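Local coordinates for protein heavy metal cation tricomponent efflux pump ZneA(CzcA-like) (Cupriavidus metallidurans, PDB 4K0J) that exports zinc ions as a Zn(II)/proton antiporter, serving as the inner-membrane pump of an RND-type tricomponent heavy-metal efflux system, at residues Gln204-Asn209 / Ser740-Val745; Glu208-Ala213 / Val230-Asn235; Asp399-Val404 / Leu477-Leu482. All coordinates share one frame; numbering follows the deposited sequence.

Contact 1 (Gln204-Asn209 / Ser740-Val745)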
ATOM      1  N   GLN C 204      17.381  21.317  36.459  1.00 88.80           N
ATOM      2  CA  GLN C 204      18.403  21.231  35.418  1.00 87.86           C
ATOM      3  C   GLN C 204      19.662  20.584  35.978  1.00 78.67           C
ATOM      4  O   GLN C 204      20.293  19.765  35.314  1.00 64.17           O
ATOM      5  CB  GLN C 204      18.722  22.608  34.830  1.00 89.03           C
ATOM      6  CG  GLN C 204      17.618  23.198  33.956  1.00 94.80           C
ATOM      7  CD  GLN C 204      17.543  22.572  32.579  1.00106.91           C
ATOM      8  OE1 GLN C 204      17.876  23.211  31.583  1.00114.39           O
ATOM      9  NE2 GLN C 204      17.091  21.325  32.512  1.00111.12           N
ATOM     10  N   ALA C 205      20.012  20.949  37.207  1.00 80.14           N
ATOM     11  CA  ALA C 205      21.134  20.323  37.894  1.00 76.92           C
ATOM     12  C   ALA C 205      20.875  18.835  38.064  1.00 89.27           C
ATOM     13  O   ALA C 205      21.643  18.000  37.583  1.00 98.19           O
ATOM     14  CB  ALA C 205      21.358  20.968  39.246  1.00 67.50           C
ATOM     15  N   ILE C 206      19.769  18.514  38.733  1.00 82.51           N
ATOM     16  CA  ILE C 206      19.436  17.135  39.092  1.00 65.97           C
ATOM     17  C   ILE C 206      19.144  16.257  37.865  1.00 51.18           C
ATOM     18  O   ILE C 206      19.091  15.036  37.972  1.00 39.91           O
ATOM     19  CB  ILE C 206      18.246  17.096  40.083  1.00 53.20           C
ATOM     20  CG1 ILE C 206      18.191  15.776  40.849  1.00 42.02           C
ATOM     21  CG2 ILE C 206      16.960  17.316  39.360  1.00 60.16           C
ATOM     22  CD1 ILE C 206      16.940  15.621  41.676  1.00 39.79           C
ATOM     23  N   SER C 207      18.979  16.880  36.702  1.00 40.18           N
ATOM     24  CA  SER C 207      18.733  16.135  35.471  1.00 39.84           C
ATOM     25  C   SER C 207      19.995  15.942  34.634  1.00 49.03           C
ATOM     26  O   SER C 207      20.224  14.860  34.096  1.00 55.21           O
ATOM     27  CB  SER C 207      17.654  16.819  34.625  1.00 67.67           C
ATOM     28  OG  SER C 207      17.539  16.215  33.348  1.00 72.72           O
ATOM     29  N   GLU C 208      20.807  16.992  34.525  1.00 60.67           N
ATOM     30  CA  GLU C 208      21.981  16.963  33.647  1.00 73.92           C
ATOM     31  C   GLU C 208      23.091  16.008  34.091  1.00 80.53           C
ATOM     32  O   GLU C 208      23.929  15.617  33.281  1.00 68.18           O
ATOM     33  CB  GLU C 208      22.552  18.371  33.456  1.00 86.95           C
ATOM     34  CG  GLU C 208      21.744  19.246  32.512  1.00101.29           C
ATOM     35  CD  GLU C 208      22.179  20.703  32.543  1.00113.34           C
ATOM     36  OE1 GLU C 208      22.443  21.232  33.645  1.00112.33           O
ATOM     37  OE2 GLU C 208      22.255  21.319  31.460  1.00121.48           O
ATOM     38  N   ASN C 209      23.103  15.637  35.370  1.00 98.31           N
ATOM     39  CA  ASN C 209      24.118  14.713  35.877  1.00102.92           C
ATOM     40  C   ASN C 209      23.634  13.263  35.963  1.00 95.36           C
ATOM     41  O   ASN C 209      23.937  12.543  36.913  1.00 99.11           O
ATOM     42  CB  ASN C 209      24.690  15.186  37.222  1.00110.32           C
ATOM     43  CG  ASN C 209      23.636  15.290  38.305  1.00114.18           C
ATOM     44  OD1 ASN C 209      23.361  14.322  39.014  1.00117.56           O
ATOM     45  ND2 ASN C 209      23.047  16.471  38.445  1.00112.41           N
ATOM     46  N   SER C 740       6.037  17.782  38.126  1.00 54.30           N
ATOM     47  CA  SER C 740       6.527  17.222  36.871  1.00 59.61           C
ATOM     48  C   SER C 740       7.762  16.363  37.117  1.00 55.09           C
ATOM     49  O   SER C 740       8.625  16.729  37.918  1.00 46.51           O
ATOM     50  CB  SER C 740       6.881  18.334  35.878  1.00 60.62           C
ATOM     51  OG  SER C 740       8.289  18.470  35.755  1.00 49.02           O
ATOM     52  N   PRO C 741       7.849  15.215  36.423  1.00 56.13           N
ATOM     53  CA  PRO C 741       9.024  14.338  36.476  1.00 57.23           C
ATOM     54  C   PRO C 741      10.257  15.055  35.959  1.00 64.74           C
ATOM     55  O   PRO C 741      10.182  15.736  34.938  1.00 72.08           O
ATOM     56  CB  PRO C 741       8.650  13.194  35.530  1.00 49.72           C
ATOM     57  CG  PRO C 741       7.614  13.763  34.636  1.00 52.83           C
ATOM     58  CD  PRO C 741       6.830  14.706  35.493  1.00 51.72           C
ATOM     59  N   VAL C 742      11.378  14.911  36.655  1.00 63.55           N
ATOM     60  CA  VAL C 742      12.596  15.598  36.250  1.00 57.25           C
ATOM     61  C   VAL C 742      13.480  14.729  35.372  1.00 58.21           C
ATOM     62  O   VAL C 742      13.944  15.167  34.318  1.00 61.89           O
ATOM     63  CB  VAL C 742      13.435  16.041  37.448  1.00 49.46           C
ATOM     64  CG1 VAL C 742      14.558  16.921  36.961  1.00 46.77           C
ATOM     65  CG2 VAL C 742      12.574  16.773  38.464  1.00 46.63           C
ATOM     66  N   THR C 743      13.727  13.498  35.809  1.00 51.91           N
ATOM     67  CA  THR C 743      14.594  12.619  35.028  1.00 43.56           C
ATOM     68  C   THR C 743      14.088  11.181  35.013  1.00 43.99           C
ATOM     69  O   THR C 743      12.933  10.929  35.349  1.00 54.89           O
ATOM     70  CB  THR C 743      16.068  12.711  35.494  1.00 38.51           C
ATOM     71  OG1 THR C 743      16.867  11.757  34.790  1.00 38.37           O
ATOM     72  CG2 THR C 743      16.177  12.455  36.970  1.00 38.60           C
ATOM     73  N   GLN C 744      14.939  10.244  34.601  1.00 40.13           N
ATOM     74  CA  GLN C 744      14.512   8.854  34.440  1.00 41.48           C
ATOM     75  C   GLN C 744      15.562   7.831  34.880  1.00 38.80           C
ATOM     76  O   GLN C 744      16.512   7.549  34.154  1.00 39.84           O
ATOM     77  CB  GLN C 744      14.108   8.596  32.990  1.00 46.55           C
ATOM     78  CG  GLN C 744      13.722   7.160  32.703  1.00 63.29           C
ATOM     79  CD  GLN C 744      13.393   6.934  31.243  1.00 72.81           C
ATOM     80  OE1 GLN C 744      13.810   7.704  30.377  1.00 73.70           O
ATOM     81  NE2 GLN C 744      12.635   5.879  30.962  1.00 73.80           N
ATOM     82  N   VAL C 745      15.367   7.273  36.068  1.00 37.23           N
ATOM     83  CA  VAL C 745      16.281   6.293  36.639  1.00 37.85           C
ATOM     84  C   VAL C 745      15.972   4.891  36.114  1.00 42.35           C
ATOM     85  O   VAL C 745      14.809   4.505  36.018  1.00 42.62           O
ATOM     86  CB  VAL C 745      16.187   6.313  38.182  1.00 37.35           C
ATOM     87  CG1 VAL C 745      14.742   6.300  38.610  1.00 61.07           C
ATOM     88  CG2 VAL C 745      16.917   5.134  38.793  1.00 46.19           C
TER
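Ile206 sends its longer branch, CG1, trans to the backbone N (chi1 -160°), and this turns the short CG2 methyl into the angle between the backbone N and the carbonyl carbon, where it meets Val742. Val742 answers with CG1, itself trans to its own N (chi1 -171°); this torsion points CG1 at the helix, and CG1 lies 3.4 Å from CG2 of Ile206, the two side chains crossing at about a right angle. The same CG1 of Val742 also lies 3.9 Å from CB of Ser207, so one branch of the valine serves two neighbouring helix residues. Serine suits this spot because it is small: its CB packs against the valine, while no hydrogen bond crosses between the segments. Thr743 adds its methyl, CG2, 4.0 Å from the carbonyl O of Ile206. The backbones come near at Ser207 and Thr743, whose CA atoms are 5.4 Å apart, and helix residues 204-208 and strand residues 741-745 run almost parallel, 15° between their directions, with axes approaching to 7.4 Å. Consecutive strand residues would normally face alternate sides, yet both Val742 and Thr743 have CB directed at the helix. The explanation is a classic beta bulge, in which both residues stand opposite Val754 of strand 750-758. At the end of the helix, Asn209 packs on Val726 of the second subunit. A helix packed against a bulged strand that is outermost in its mixed sheet within this chain, the two coming from distant parts of the sequence, is consistent with the docking domain of RND pumps.

Contact 2 (Glu208-Ala213 / Val230-Asn235)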
ATOM      1  N   GLU C 208      20.807  16.992  34.525  1.00 60.67           N
ATOM      2  CA  GLU C 208      21.981  16.963  33.647  1.00 73.92           C
ATOM      3  C   GLU C 208      23.091  16.008  34.091  1.00 80.53           C
ATOM      4  O   GLU C 208      23.929  15.617  33.281  1.00 68.18           O
ATOM      5  CB  GLU C 208      22.552  18.371  33.456  1.00 86.95           C
ATOM      6  CG  GLU C 208      21.744  19.246  32.512  1.00101.29           C
ATOM      7  CD  GLU C 208      22.179  20.703  32.543  1.00113.34           C
ATOM      8  OE1 GLU C 208      22.443  21.232  33.645  1.00112.33           O
ATOM      9  OE2 GLU C 208      22.255  21.319  31.460  1.00121.48           O
ATOM     10  N   ASN C 209      23.103  15.637  35.370  1.00 98.31           N
ATOM     11  CA  ASN C 209      24.118  14.713  35.877  1.00102.92           C
ATOM     12  C   ASN C 209      23.634  13.263  35.963  1.00 95.36           C
ATOM     13  O   ASN C 209      23.937  12.543  36.913  1.00 99.11           O
ATOM     14  CB  ASN C 209      24.690  15.186  37.222  1.00110.32           C
ATOM     15  CG  ASN C 209      23.636  15.290  38.305  1.00114.18           C
ATOM     16  OD1 ASN C 209      23.361  14.322  39.014  1.00117.56           O
ATOM     17  ND2 ASN C 209      23.047  16.471  38.445  1.00112.41           N
ATOM     18  N   ASN C 210      22.879  12.844  34.957  1.00 86.33           N
ATOM     19  CA  ASN C 210      22.473  11.453  34.841  1.00 87.52           C
ATOM     20  C   ASN C 210      22.850  10.898  33.472  1.00 96.97           C
ATOM     21  O   ASN C 210      22.011  10.785  32.576  1.00 97.66           O
ATOM     22  CB  ASN C 210      20.974  11.295  35.092  1.00 82.98           C
ATOM     23  CG  ASN C 210      20.501   9.866  34.898  1.00 77.51           C
ATOM     24  OD1 ASN C 210      20.852   8.977  35.673  1.00 83.05           O
ATOM     25  ND2 ASN C 210      19.713   9.637  33.851  1.00 63.07           N
ATOM     26  N   ALA C 211      24.125  10.565  33.312  1.00102.51           N
ATOM     27  CA  ALA C 211      24.615  10.046  32.044  1.00102.97           C
ATOM     28  C   ALA C 211      25.799   9.111  32.240  1.00 93.69           C
ATOM     29  O   ALA C 211      26.570   9.254  33.187  1.00 98.63           O
ATOM     30  CB  ALA C 211      24.988  11.190  31.106  1.00107.51           C
ATOM     31  N   ASN C 212      25.925   8.146  31.337  1.00 73.19           N
ATOM     32  CA  ASN C 212      27.048   7.225  31.342  1.00 57.04           C
ATOM     33  C   ASN C 212      27.859   7.367  30.067  1.00 62.22           C
ATOM     34  O   ASN C 212      27.608   6.667  29.091  1.00 77.82           O
ATOM     35  CB  ASN C 212      26.559   5.782  31.477  1.00 53.74           C
ATOM     36  CG  ASN C 212      26.400   5.351  32.917  1.00 62.77           C
ATOM     37  OD1 ASN C 212      26.258   6.184  33.815  1.00 71.20           O
ATOM     38  ND2 ASN C 212      26.427   4.041  33.149  1.00 58.38           N
ATOM     39  N   ALA C 213      28.828   8.274  30.072  1.00 56.20           N
ATOM     40  CA  ALA C 213      29.687   8.460  28.910  1.00 50.64           C
ATOM     41  C   ALA C 213      30.537   7.218  28.647  1.00 49.56           C
ATOM     42  O   ALA C 213      30.753   6.394  29.539  1.00 42.26           O
ATOM     43  CB  ALA C 213      30.571   9.678  29.091  1.00 44.55           C
ATOM     44  N   VAL C 230      30.552   5.823  34.448  1.00 37.61           N
ATOM     45  CA  VAL C 230      29.225   5.505  34.959  1.00 51.86           C
ATOM     46  C   VAL C 230      28.721   6.606  35.880  1.00 72.00           C
ATOM     47  O   VAL C 230      29.306   6.866  36.933  1.00 73.52           O
ATOM     48  CB  VAL C 230      29.215   4.164  35.717  1.00 42.20           C
ATOM     49  CG1 VAL C 230      27.851   3.915  36.325  1.00 37.13           C
ATOM     50  CG2 VAL C 230      29.597   3.027  34.784  1.00 40.94           C
ATOM     51  N   GLY C 231      27.636   7.257  35.472  1.00 78.73           N
ATOM     52  CA  GLY C 231      27.056   8.331  36.255  1.00 75.01           C
ATOM     53  C   GLY C 231      25.548   8.240  36.315  1.00 73.28           C
ATOM     54  O   GLY C 231      24.880   9.147  36.805  1.00 78.63           O
ATOM     55  N   LEU C 232      25.016   7.134  35.810  1.00 77.01           N
ATOM     56  CA  LEU C 232      23.583   6.884  35.840  1.00 79.58           C
ATOM     57  C   LEU C 232      23.119   6.654  37.282  1.00 73.53           C
ATOM     58  O   LEU C 232      23.691   5.830  37.997  1.00 77.86           O
ATOM     59  CB  LEU C 232      23.253   5.668  34.970  1.00 75.16           C
ATOM     60  CG  LEU C 232      21.794   5.447  34.570  1.00 79.30           C
ATOM     61  CD1 LEU C 232      21.311   6.556  33.647  1.00 77.11           C
ATOM     62  CD2 LEU C 232      21.626   4.089  33.914  1.00 79.19           C
ATOM     63  N   ILE C 233      22.093   7.389  37.707  1.00 57.38           N
ATOM     64  CA  ILE C 233      21.545   7.239  39.055  1.00 57.89           C
ATOM     65  C   ILE C 233      20.846   5.886  39.205  1.00 56.77           C
ATOM     66  O   ILE C 233      20.172   5.427  38.282  1.00 64.89           O
ATOM     67  CB  ILE C 233      20.582   8.399  39.408  1.00 61.50           C
ATOM     68  CG1 ILE C 233      20.077   8.266  40.841  1.00 53.32           C
ATOM     69  CG2 ILE C 233      19.419   8.468  38.429  1.00 69.40           C
ATOM     70  CD1 ILE C 233      18.992   9.243  41.186  1.00 44.30           C
ATOM     71  N   ARG C 234      21.017   5.243  40.359  1.00 38.02           N
ATOM     72  CA  ARG C 234      20.568   3.857  40.536  1.00 37.58           C
ATOM     73  C   ARG C 234      19.484   3.704  41.584  1.00 37.63           C
ATOM     74  O   ARG C 234      18.593   2.875  41.452  1.00 41.23           O
ATOM     75  CB  ARG C 234      21.742   2.941  40.899  1.00 37.50           C
ATOM     76  CG  ARG C 234      22.742   2.701  39.779  1.00 43.93           C
ATOM     77  CD  ARG C 234      22.112   1.972  38.606  1.00 45.72           C
ATOM     78  NE  ARG C 234      23.066   1.785  37.515  1.00 54.97           N
ATOM     79  CZ  ARG C 234      22.727   1.468  36.267  1.00 50.79           C
ATOM     80  NH1 ARG C 234      21.450   1.309  35.942  1.00 46.14           N
ATOM     81  NH2 ARG C 234      23.671   1.317  35.343  1.00 40.54           N
ATOM     82  N   ASN C 235      19.576   4.489  42.642  1.00 38.08           N
ATOM     83  CA  ASN C 235      18.571   4.437  43.686  1.00 49.68           C
ATOM     84  C   ASN C 235      18.528   5.755  44.436  1.00 53.02           C
ATOM     85  O   ASN C 235      19.439   6.572  44.303  1.00 38.92           O
ATOM     86  CB  ASN C 235      18.832   3.271  44.641  1.00 50.10           C
ATOM     87  CG  ASN C 235      20.240   3.279  45.205  1.00 54.43           C
ATOM     88  OD1 ASN C 235      20.962   4.269  45.103  1.00 51.63           O
ATOM     89  ND2 ASN C 235      20.639   2.165  45.806  1.00 57.37           N
TER
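The loop through Asn210 and Asn212 passes the one through Leu232 and Val230 at 113° between their directions, with CA atoms 4.6 Å apart at Asn212 and Val230. These two loops form the base of the beta hairpin made by strands 214-220 and 223-230, which fits the long hairpin that reaches into the next subunit in RND docking domains. Asparagine suits both crossing points because its short amide can accept backbone N-H groups through OD1 and donate through ND2. The carbonyl OD1 of Asn212 takes the N-H groups of both Gly231 and Leu232; the first bond is modelled so short that its length is doubtful, and in the second the donor N of Leu232 sits 22° off the carbonyl plane. The other end of this amide, ND2, lies 3.5 Å from CG1 of Val230, the two side chains running side by side in the same direction, and it is hydrogen-bonded to Glu60 of the second subunit. Gly231, with no side chain, lets the carbonyl of Ala211 lie close beside the chain. Two steps earlier, Asn210 has CG trans to its backbone N, which carries its amide over to Leu232 and Ile233. Methyl CD1 of Leu232 packs on that amide, 3.5 Å from ND2 of Asn210, while OD1 of Asn210 receives the N-H of Ile233 at 2.9 Å (OD1 to N) in a nearly straight bond, 167° at the hydrogen.

Contact 3 (Asp399-Val404 / Leu477-Leu482)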
ATOM      1  N   ASP C 399     -35.589 -28.283  -1.550  1.00 95.14           N
ATOM      2  CA  ASP C 399     -36.768 -28.066  -2.382  1.00102.60           C
ATOM      3  C   ASP C 399     -36.443 -28.185  -3.865  1.00 98.40           C
ATOM      4  O   ASP C 399     -37.324 -28.429  -4.687  1.00 98.71           O
ATOM      5  CB  ASP C 399     -37.397 -26.709  -2.080  1.00113.97           C
ATOM      6  CG  ASP C 399     -38.066 -26.677  -0.726  1.00122.99           C
ATOM      7  OD1 ASP C 399     -37.863 -27.634   0.048  1.00125.13           O
ATOM      8  OD2 ASP C 399     -38.788 -25.700  -0.436  1.00127.16           O
ATOM      9  N   GLY C 400     -35.170 -28.016  -4.202  1.00 93.70           N
ATOM     10  CA  GLY C 400     -34.725 -28.250  -5.557  1.00 95.26           C
ATOM     11  C   GLY C 400     -34.673 -29.736  -5.836  1.00 93.43           C
ATOM     12  O   GLY C 400     -34.752 -30.164  -6.986  1.00102.82           O
ATOM     13  N   ALA C 401     -34.556 -30.527  -4.775  1.00 80.11           N
ATOM     14  CA  ALA C 401     -34.382 -31.968  -4.917  1.00 74.52           C
ATOM     15  C   ALA C 401     -35.642 -32.774  -4.621  1.00 75.72           C
ATOM     16  O   ALA C 401     -35.915 -33.763  -5.295  1.00 78.57           O
ATOM     17  CB  ALA C 401     -33.231 -32.450  -4.038  1.00 73.27           C
ATOM     18  N   ILE C 402     -36.406 -32.360  -3.617  1.00 85.82           N
ATOM     19  CA  ILE C 402     -37.546 -33.161  -3.171  1.00103.29           C
ATOM     20  C   ILE C 402     -38.709 -33.165  -4.161  1.00112.94           C
ATOM     21  O   ILE C 402     -39.537 -34.074  -4.143  1.00122.15           O
ATOM     22  CB  ILE C 402     -38.050 -32.738  -1.773  1.00111.27           C
ATOM     23  CG1 ILE C 402     -38.750 -31.381  -1.833  1.00119.70           C
ATOM     24  CG2 ILE C 402     -36.905 -32.719  -0.770  1.00109.80           C
ATOM     25  CD1 ILE C 402     -39.249 -30.906  -0.488  1.00125.51           C
ATOM     26  N   VAL C 403     -38.772 -32.155  -5.022  1.00111.29           N
ATOM     27  CA  VAL C 403     -39.814 -32.100  -6.041  1.00110.87           C
ATOM     28  C   VAL C 403     -39.592 -33.183  -7.090  1.00105.81           C
ATOM     29  O   VAL C 403     -40.545 -33.770  -7.604  1.00110.78           O
ATOM     30  CB  VAL C 403     -39.860 -30.730  -6.732  1.00114.38           C
ATOM     31  CG1 VAL C 403     -40.473 -29.691  -5.806  1.00114.21           C
ATOM     32  CG2 VAL C 403     -38.468 -30.312  -7.165  1.00115.88           C
ATOM     33  N   VAL C 404     -38.323 -33.438  -7.392  1.00 94.40           N
ATOM     34  CA  VAL C 404     -37.935 -34.479  -8.330  1.00 83.73           C
ATOM     35  C   VAL C 404     -38.317 -35.841  -7.769  1.00 86.44           C
ATOM     36  O   VAL C 404     -38.995 -36.635  -8.425  1.00 95.47           O
ATOM     37  CB  VAL C 404     -36.420 -34.450  -8.578  1.00 73.80           C
ATOM     38  CG1 VAL C 404     -36.039 -35.461  -9.640  1.00 78.16           C
ATOM     39  CG2 VAL C 404     -35.977 -33.047  -8.974  1.00 67.19           C
ATOM     40  N   LEU C 477     -26.988 -28.121  -8.820  1.00 80.20           N
ATOM     41  CA  LEU C 477     -26.018 -29.034  -9.416  1.00 76.61           C
ATOM     42  C   LEU C 477     -26.119 -30.457  -8.855  1.00 80.59           C
ATOM     43  O   LEU C 477     -25.506 -31.382  -9.385  1.00 84.56           O
ATOM     44  CB  LEU C 477     -24.602 -28.486  -9.214  1.00 73.87           C
ATOM     45  CG  LEU C 477     -23.470 -29.053 -10.074  1.00 77.07           C
ATOM     46  CD1 LEU C 477     -23.640 -28.626 -11.525  1.00 85.59           C
ATOM     47  CD2 LEU C 477     -22.113 -28.623  -9.536  1.00 70.53           C
ATOM     48  N   VAL C 478     -26.887 -30.632  -7.784  1.00 78.35           N
ATOM     49  CA  VAL C 478     -27.058 -31.950  -7.174  1.00 69.41           C
ATOM     50  C   VAL C 478     -28.370 -32.594  -7.599  1.00 62.82           C
ATOM     51  O   VAL C 478     -28.401 -33.758  -7.993  1.00 58.03           O
ATOM     52  CB  VAL C 478     -27.008 -31.876  -5.629  1.00 66.18           C
ATOM     53  CG1 VAL C 478     -27.700 -33.079  -5.002  1.00 55.21           C
ATOM     54  CG2 VAL C 478     -25.571 -31.777  -5.149  1.00 67.01           C
ATOM     55  N   ALA C 479     -29.446 -31.817  -7.523  1.00 65.27           N
ATOM     56  CA  ALA C 479     -30.794 -32.315  -7.775  1.00 67.41           C
ATOM     57  C   ALA C 479     -30.984 -32.819  -9.201  1.00 71.10           C
ATOM     58  O   ALA C 479     -31.774 -33.733  -9.450  1.00 66.81           O
ATOM     59  CB  ALA C 479     -31.813 -31.235  -7.462  1.00 71.42           C
ATOM     60  N   LEU C 480     -30.261 -32.217 -10.137  1.00 81.12           N
ATOM     61  CA  LEU C 480     -30.365 -32.595 -11.537  1.00 86.11           C
ATOM     62  C   LEU C 480     -29.049 -33.198 -12.019  1.00 90.20           C
ATOM     63  O   LEU C 480     -28.553 -32.851 -13.092  1.00 93.33           O
ATOM     64  CB  LEU C 480     -30.737 -31.379 -12.385  1.00 82.91           C
ATOM     65  CG  LEU C 480     -31.880 -30.511 -11.849  1.00 75.06           C
ATOM     66  CD1 LEU C 480     -32.181 -29.367 -12.802  1.00 74.06           C
ATOM     67  CD2 LEU C 480     -33.127 -31.339 -11.593  1.00 73.47           C
ATOM     68  N   LEU C 481     -28.490 -34.102 -11.217  1.00 86.07           N
ATOM     69  CA  LEU C 481     -27.216 -34.732 -11.548  1.00 83.55           C
ATOM     70  C   LEU C 481     -26.954 -36.002 -10.743  1.00 79.69           C
ATOM     71  O   LEU C 481     -26.915 -37.100 -11.296  1.00 89.75           O
ATOM     72  CB  LEU C 481     -26.069 -33.741 -11.357  1.00 89.07           C
ATOM     73  CG  LEU C 481     -25.301 -33.351 -12.620  1.00 96.23           C
ATOM     74  CD1 LEU C 481     -24.739 -31.950 -12.493  1.00 95.00           C
ATOM     75  CD2 LEU C 481     -24.183 -34.344 -12.877  1.00101.72           C
ATOM     76  N   LEU C 482     -26.767 -35.850  -9.437  1.00 77.45           N
ATOM     77  CA  LEU C 482     -26.467 -36.991  -8.577  1.00 81.29           C
ATOM     78  C   LEU C 482     -27.740 -37.721  -8.162  1.00 89.12           C
ATOM     79  O   LEU C 482     -27.718 -38.916  -7.870  1.00 91.57           O
ATOM     80  CB  LEU C 482     -25.698 -36.539  -7.335  1.00 80.36           C
ATOM     81  CG  LEU C 482     -25.069 -37.666  -6.517  1.00 78.50           C
ATOM     82  CD1 LEU C 482     -24.014 -38.379  -7.341  1.00 77.11           C
ATOM     83  CD2 LEU C 482     -24.474 -37.125  -5.233  1.00 80.51           C
TER
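Ala401 and Ala479 have the nearest CA atoms of the two segments, 4.6 Å apart. Ala479 loses more surface to the contact than any other residue of the two segments. Its CB points at the opposing helix and settles over the turn formed by Gly400 and Ala401: the methyl lies against O of Gly400, 3.2 Å away, and is 3.7 Å from CA and 3.9 Å from CB of Ala401. A single methyl group is well suited here: it fills the narrow gap between the backbones without forcing them apart, and Gly400, having no side chain, keeps its own flank of the helix low. One turn further on, Val404 turns toward the second segment and covers the region where helix 463-479 ends. With CG1 trans to the backbone N (chi1 -175°), its other methyl, CG2, is the one that reaches across, lying 4.3 Å from the carbonyl O of Ala479 and 4.2 Å from CD2 of Leu480. Leu480 is the first residue to leave the helical conformation, and its side chain bends back to the contact: CD1 continues the chain away from CA (chi2 -178°), while the CD2 branch meets the valine. No hydrogen bond links the segments; methyl groups pack on one another and on backbone carbonyls. Ala401 also packs on Thr365, and Val478 on Phe20. Helix 399-411 turns Asp399 to helix 958-970 rather than to this contact; in RND pumps the corresponding fourth transmembrane helix generally bears acidic residues of the proton relay. The close approach of two helices over alanine and glycine is typical of small-residue packing in a transmembrane helical bundle, here between the fourth and sixth predicted membrane spans.

In the fold
Contacts 1 and 2 are neighbours, their centres 10 Å apart, and they share Glu208 and Asn209, through which helix 199-208 passes into the hairpin base. They also touch directly: CG2 of Val745 lies 3.3 Å from O of Ile233, and OG1 of Thr743 is 3.7 Å from ND2 of Asn210. Both touch the second subunit, consistent with a part in holding the three chains together. Contact 3 stands apart, on the opposite side of the chain's centre, in the membrane bundle; its nearest atoms are about 64 Å from contact 1 and about 70 Å from contact 2. In sequence it nevertheless falls inside the long loop that contact 1 closes.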